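Local coordinates for 26S proteasome regulatory subunit rpn10 (Schizosaccharomyces pombe, PDB 2X5N), which protects ubiquitin chains against disassembly by deubiquitinating enzymes, as a 26S proteasome regulatory subunit, and thereby promotes protein degradation, at residues Y20-R24 with H142-L146; L2-L8 with Q105-A111. All coordinates share one frame; numbering follows the deposited sequence.

Contact 1 (Y20-R24 with H142-L146); sequences YIPTR and HIGEL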
loop_
_atom_site.group_PDB
_atom_site.type_symbol
_atom_site.label_atom_id
_atom_site.label_comp_id
_atom_site.label_asym_id
_atom_site.label_seq_id
_atom_site.Cartn_x
_atom_site.Cartn_y
_atom_site.Cartn_z
ATOM N N TYR A 20 -4.584 11.183 -13.153
ATOM C CA TYR A 20 -4.942 11.533 -11.772
ATOM C C TYR A 20 -4.192 12.813 -11.449
ATOM O O TYR A 20 -3.052 12.978 -11.850
ATOM C CB TYR A 20 -4.562 10.410 -10.786
ATOM C CG TYR A 20 -5.348 9.144 -10.991
ATOM C CD1 TYR A 20 -6.346 8.751 -10.104
ATOM C CD2 TYR A 20 -5.132 8.359 -12.120
ATOM C CE1 TYR A 20 -7.081 7.605 -10.331
ATOM C CE2 TYR A 20 -5.868 7.209 -12.348
ATOM C CZ TYR A 20 -6.837 6.849 -11.454
ATOM O OH TYR A 20 -7.562 5.711 -11.705
ATOM N N ILE A 21 -4.837 13.735 -10.741
ATOM C CA ILE A 21 -4.278 15.053 -10.520
ATOM C C ILE A 21 -3.284 15.025 -9.369
ATOM O O ILE A 21 -3.601 14.533 -8.305
ATOM C CB ILE A 21 -5.401 16.083 -10.245
ATOM C CG1 ILE A 21 -6.188 16.345 -11.534
ATOM C CG2 ILE A 21 -4.818 17.402 -9.771
ATOM C CD1 ILE A 21 -7.407 17.215 -11.343
ATOM N N PRO A 22 -2.068 15.546 -9.585
ATOM C CA PRO A 22 -1.513 16.059 -10.846
ATOM C C PRO A 22 -0.827 14.970 -11.695
ATOM O O PRO A 22 -0.736 15.105 -12.920
ATOM C CB PRO A 22 -0.494 17.090 -10.364
ATOM C CG PRO A 22 0.004 16.497 -9.058
ATOM C CD PRO A 22 -1.186 15.831 -8.437
ATOM N N THR A 23 -0.347 13.914 -11.037
ATOM C CA THR A 23 0.072 12.676 -11.693
ATOM C C THR A 23 -0.389 11.536 -10.800
ATOM O O THR A 23 -0.664 11.734 -9.629
ATOM C CB THR A 23 1.600 12.563 -11.857
ATOM O OG1 THR A 23 2.218 12.530 -10.569
ATOM C CG2 THR A 23 2.136 13.722 -12.685
ATOM N N ARG A 24 -0.422 10.323 -11.327
ATOM C CA ARG A 24 -0.675 9.155 -10.508
ATOM C C ARG A 24 0.277 9.090 -9.342
ATOM O O ARG A 24 -0.130 8.857 -8.217
ATOM C CB ARG A 24 -0.552 7.897 -11.338
ATOM C CG ARG A 24 -1.652 7.699 -12.336
ATOM C CD ARG A 24 -1.473 6.339 -13.057
ATOM N NE ARG A 24 -2.411 6.206 -14.164
ATOM C CZ ARG A 24 -2.529 5.133 -14.929
ATOM N NH1 ARG A 24 -1.805 4.048 -14.701
ATOM N NH2 ARG A 24 -3.400 5.147 -15.921
ATOM N N HIS A 142 -6.182 0.486 -6.084
ATOM C CA HIS A 142 -5.974 0.186 -7.488
ATOM C C HIS A 142 -6.437 1.380 -8.324
ATOM O O HIS A 142 -7.600 1.799 -8.221
ATOM C CB HIS A 142 -6.767 -1.070 -7.845
ATOM C CG HIS A 142 -6.389 -1.667 -9.164
ATOM N ND1 HIS A 142 -7.214 -2.532 -9.844
ATOM C CD2 HIS A 142 -5.262 -1.555 -9.910
ATOM C CE1 HIS A 142 -6.622 -2.915 -10.964
ATOM N NE2 HIS A 142 -5.435 -2.334 -11.027
ATOM N N ILE A 143 -5.525 1.918 -9.129
ATOM C CA ILE A 143 -5.816 3.055 -9.997
ATOM C C ILE A 143 -5.330 2.767 -11.414
ATOM O O ILE A 143 -4.534 1.852 -11.631
ATOM C CB ILE A 143 -5.153 4.357 -9.455
ATOM C CG1 ILE A 143 -3.642 4.320 -9.572
ATOM C CG2 ILE A 143 -5.670 4.637 -8.050
ATOM C CD1 ILE A 143 -2.994 5.611 -9.150
ATOM N N GLY A 144 -5.810 3.559 -12.361
ATOM C CA GLY A 144 -5.319 3.500 -13.724
ATOM C C GLY A 144 -6.222 2.725 -14.640
ATOM O O GLY A 144 -7.417 3.015 -14.743
ATOM N N GLU A 145 -5.637 1.726 -15.282
ATOM C CA GLU A 145 -6.392 0.762 -16.052
ATOM C C GLU A 145 -7.013 -0.231 -15.062
ATOM O O GLU A 145 -6.304 -0.887 -14.259
ATOM C CB GLU A 145 -5.459 0.058 -17.035
ATOM C CG GLU A 145 -4.885 0.987 -18.099
ATOM C CD GLU A 145 -3.987 2.096 -17.544
ATOM O OE1 GLU A 145 -4.169 3.240 -18.028
ATOM O OE2 GLU A 145 -3.115 1.834 -16.646
ATOM N N LEU A 146 -8.337 -0.304 -15.077
ATOM C CA LEU A 146 -9.074 -1.117 -14.121
ATOM C C LEU A 146 -9.900 -2.159 -14.853
ATOM O O LEU A 146 -10.444 -3.074 -14.234
ATOM C CB LEU A 146 -9.989 -0.234 -13.270
ATOM C CG LEU A 146 -9.314 0.885 -12.473
ATOM C CD1 LEU A 146 -10.357 1.785 -11.832
ATOM C CD2 LEU A 146 -8.376 0.316 -11.424
#

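Contact 2 (L2-L8 with Q105-A111); sequences LEATMIL and QRQRIVA. With SO4 (sulfate ion), chain B.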
loop_
_atom_site.group_PDB
_atom_site.type_symbol
_atom_site.label_atom_id
_atom_site.label_comp_id
_atom_site.label_asym_id
_atom_site.label_seq_id
_atom_site.Cartn_x
_atom_site.Cartn_y
_atom_site.Cartn_z
ATOM N N LEU A 2 -4.041 -2.353 17.146
ATOM C CA LEU A 2 -2.602 -2.273 17.290
ATOM C C LEU A 2 -1.944 -3.078 16.168
ATOM O O LEU A 2 -2.018 -4.311 16.139
ATOM C CB LEU A 2 -2.187 -2.793 18.659
ATOM C CG LEU A 2 -0.684 -2.877 18.891
ATOM C CD1 LEU A 2 -0.059 -1.513 18.900
ATOM C CD2 LEU A 2 -0.410 -3.554 20.231
ATOM N N GLU A 3 -1.352 -2.358 15.215
ATOM C CA GLU A 3 -0.790 -2.966 14.020
ATOM C C GLU A 3 0.406 -2.171 13.480
ATOM O O GLU A 3 0.507 -0.951 13.648
ATOM C CB GLU A 3 -1.863 -3.148 12.926
ATOM C CG GLU A 3 -2.463 -1.840 12.395
ATOM C CD GLU A 3 -3.587 -2.053 11.398
ATOM O OE1 GLU A 3 -3.729 -3.168 10.864
ATOM O OE2 GLU A 3 -4.329 -1.084 11.122
ATOM N N ALA A 4 1.295 -2.902 12.818
ATOM C CA ALA A 4 2.394 -2.367 12.030
ATOM C C ALA A 4 1.992 -2.463 10.579
ATOM O O ALA A 4 1.546 -3.528 10.122
ATOM C CB ALA A 4 3.636 -3.221 12.241
ATOM N N THR A 5 2.178 -1.385 9.834
ATOM C CA THR A 5 1.720 -1.330 8.451
ATOM C C THR A 5 2.865 -0.953 7.543
ATOM O O THR A 5 3.510 0.084 7.737
ATOM C CB THR A 5 0.604 -0.274 8.278
ATOM O OG1 THR A 5 -0.488 -0.557 9.159
ATOM C CG2 THR A 5 0.062 -0.228 6.865
ATOM N N MET A 6 3.112 -1.792 6.540
ATOM C CA MET A 6 4.021 -1.427 5.466
ATOM C C MET A 6 3.205 -0.838 4.330
ATOM O O MET A 6 2.298 -1.501 3.813
ATOM C CB MET A 6 4.820 -2.625 4.955
ATOM C CG MET A 6 5.846 -3.183 5.942
ATOM S SD MET A 6 7.111 -2.016 6.442
ATOM C CE MET A 6 7.867 -1.614 4.953
ATOM N N ILE A 7 3.525 0.401 3.970
ATOM C CA ILE A 7 2.883 1.111 2.877
ATOM C C ILE A 7 3.788 1.011 1.647
ATOM O O ILE A 7 4.940 1.390 1.693
ATOM C CB ILE A 7 2.570 2.592 3.243
ATOM C CG1 ILE A 7 1.668 2.649 4.494
ATOM C CG2 ILE A 7 1.907 3.238 2.064
ATOM C CD1 ILE A 7 1.477 4.007 5.104
ATOM N N LEU A 8 3.239 0.449 0.574
ATOM C CA LEU A 8 3.966 0.153 -0.641
ATOM C C LEU A 8 3.486 1.079 -1.743
ATOM O O LEU A 8 2.310 1.027 -2.147
ATOM C CB LEU A 8 3.714 -1.293 -1.078
ATOM C CG LEU A 8 4.604 -2.366 -0.434
ATOM C CD1 LEU A 8 4.623 -2.267 1.102
ATOM C CD2 LEU A 8 4.151 -3.759 -0.850
ATOM N N GLN A 105 2.104 -6.142 17.739
ATOM C CA GLN A 105 1.438 -5.554 16.582
ATOM C C GLN A 105 1.017 -6.604 15.561
ATOM O O GLN A 105 1.807 -7.440 15.155
ATOM C CB GLN A 105 2.392 -4.573 15.893
ATOM C CG GLN A 105 2.620 -3.243 16.588
ATOM C CD GLN A 105 3.672 -2.459 15.870
ATOM O OE1 GLN A 105 4.800 -2.924 15.687
ATOM N NE2 GLN A 105 3.273 -1.338 15.321
ATOM N N ARG A 106 -0.231 -6.498 15.127
ATOM C CA ARG A 106 -0.708 -7.200 13.956
ATOM C C ARG A 106 0.057 -6.720 12.734
ATOM O O ARG A 106 0.710 -5.679 12.772
ATOM C CB ARG A 106 -2.200 -6.930 13.765
ATOM C CG ARG A 106 -3.086 -7.333 14.953
ATOM C CD ARG A 106 -4.430 -6.651 14.841
ATOM N NE ARG A 106 -5.327 -6.838 15.987
ATOM C CZ ARG A 106 -6.154 -7.864 16.128
ATOM N NH1 ARG A 106 -6.165 -8.839 15.227
ATOM N NH2 ARG A 106 -6.952 -7.929 17.184
ATOM N N GLN A 107 -0.040 -7.469 11.644
ATOM C CA GLN A 107 0.716 -7.162 10.440
ATOM C C GLN A 107 -0.204 -6.788 9.291
ATOM O O GLN A 107 -1.170 -7.496 8.999
ATOM C CB GLN A 107 1.572 -8.355 10.046
ATOM C CG GLN A 107 2.553 -8.809 11.148
ATOM C CD GLN A 107 3.386 -9.979 10.677
ATOM O OE1 GLN A 107 4.268 -9.805 9.864
ATOM N NE2 GLN A 107 3.090 -11.168 11.159
ATOM N N ARG A 108 0.105 -5.651 8.650
ATOM C CA ARG A 108 -0.712 -5.183 7.534
ATOM C C ARG A 108 0.173 -4.596 6.440
ATOM O O ARG A 108 1.182 -3.944 6.715
ATOM C CB ARG A 108 -1.725 -4.125 7.999
ATOM C CG ARG A 108 -2.614 -3.544 6.867
ATOM C CD ARG A 108 -3.684 -2.567 7.401
ATOM N NE ARG A 108 -4.657 -3.298 8.199
ATOM C CZ ARG A 108 -5.662 -4.006 7.711
ATOM N NH1 ARG A 108 -5.966 -3.970 6.426
ATOM N NH2 ARG A 108 -6.376 -4.748 8.532
ATOM N N ILE A 109 -0.266 -4.785 5.204
ATOM C CA ILE A 109 0.300 -4.138 4.030
ATOM C C ILE A 109 -0.776 -3.267 3.399
ATOM O O ILE A 109 -1.903 -3.712 3.229
ATOM C CB ILE A 109 0.768 -5.198 2.993
ATOM C CG1 ILE A 109 1.911 -6.006 3.606
ATOM C CG2 ILE A 109 1.155 -4.518 1.677
ATOM C CD1 ILE A 109 2.317 -7.198 2.774
ATOM N N VAL A 110 -0.429 -2.027 3.040
ATOM C CA VAL A 110 -1.294 -1.181 2.191
ATOM C C VAL A 110 -0.502 -0.891 0.925
ATOM O O VAL A 110 0.542 -0.271 1.010
ATOM C CB VAL A 110 -1.716 0.130 2.887
ATOM C CG1 VAL A 110 -2.542 0.977 1.934
ATOM C CG2 VAL A 110 -2.525 -0.200 4.121
ATOM N N ALA A 111 -0.965 -1.394 -0.217
ATOM C CA ALA A 111 -0.222 -1.287 -1.454
ATOM C C ALA A 111 -1.008 -0.547 -2.521
ATOM O O ALA A 111 -2.195 -0.824 -2.737
ATOM C CB ALA A 111 0.136 -2.679 -1.986
HETATM S S SO4 B . -6.232 -4.673 19.129
HETATM O O1 SO4 B . -7.302 -5.622 18.825
HETATM O O2 SO4 B . -6.770 -3.300 19.132
HETATM O O3 SO4 B . -5.725 -5.008 20.451
HETATM O O4 SO4 B . -5.205 -4.856 18.145
HETATM O O HOH W 1 -4.956 -5.613 11.083
#

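Contact 1 (Y20-R24 with H142-L146)
The Arg24 guanidinium carries Gly144 on one face and Glu145 at its edge. Gly144 CA sits 3.3 Å above the guanidinium plane, displaced toward the rim, while the carboxylate of Glu145 meets the group end-on in a salt bridge, one oxygen to each nitrogen. Arg24 NH2 donates to Glu145 OE1 at 2.9 Å and Arg24 NH1 to Glu145 OE2 at 3.2 Å, both on the syn side; the two flat groups are turned 32° apart. Glu145 starts out pointing away from Arg24, and the bend at chi2 (64°) brings its carboxylate back. The Tyr20 ring lies obliquely to Ile143 and Gly144, with Tyr20 CZ 3.6 Å from Ile143 CB. Its OH accepts a nearly straight bond from Gly144 N (2.9 Å, 167° at the hydrogen) and is also hydrogen-bonded to Ile170 O, so two bonds grip it. Nearer the backbone, the aliphatic part of Arg24 runs past Ile143 in the opposite direction, Ile143 CD1 lying 4.0 Å from Arg24 CB. A CB on Gly144 would run into Arg24 NH1 and press on the preceding carbonyl O. Asp19 gives Arg24 NH2 a second carboxylate. With two acids on one arginine, the positive charge is probably well balanced, and these bonds tie the loop after strand 3-9 and the start of helix 24-42 to the turn leaving strand 136-143 of the von Willebrand factor A domain.

Contact 2 (L2-L8 with Q105-A111)
Two central parallel strands of the von Willebrand factor A sheet, 3-9 and 106-113, meet here in register from Glu3 beside Arg106 to Leu8 beside Ala111. The ladder of backbone bonds runs from Arg106 N to Leu2 O (3.0 Å) through to Leu8 N and Val110 O (2.8 Å), and the strand directions differ by 21°. On the face with Glu3, Thr5 and Val110, Arg108 turns the edge of its guanidinium to the acid: Arg108 NE forms a salt bridge with Glu3 OE1 at 2.8 Å, on the syn side but tilted from the carboxylate plane, the two planes 73° apart. Arg108 leaves with CG anti to N (chi1 179°) and bends at chi3, which brings NE over to Glu3. A water bridges Glu3 OE1 and Arg108 NH2. A leucine in place of Arg108 would probably cost Glu3 OE1 its charged partner and take from Asp139 its salt bridge to Arg108 NH1. Further along, Thr5 CG2 packs on Val110 CG2 at 3.8 Å; on the other face Leu8 CB meets Ala111 CB at 3.9 Å. At the strand start, Arg106 NE and Leu2 N both donate to O4 of a sulfate, probably from the crystallisation liquor, each at 2.9 Å, and Arg106 NH2 donates to O1. Glu3 lies between Arg108 and Lys39, and Arg108 between Glu3 and Asp139, so their charges probably offset one another.

In the fold
Both contacts are mostly buried and belong to the same sheet, in which strands 106-113 and 136-143 are neighbours, yet they lie on opposite sides of the chain's centre, their own centres about 23 Å apart. Contact 2 is the more central: a strand pair inside the sheet, held by a regular backbone ladder and burying 700 Å². Contact 1 joins the loop before helix 24-42, and that helix's first residue, to strand 136-143 and the turn after it, buries 280 Å² and relies on side chains, with a single bond to a backbone amide across it. Each has an arginine shared between two acids, but Glu145 of contact 1 is exposed, whereas Glu3 of contact 2 is buried and has Lys39 as a further partner.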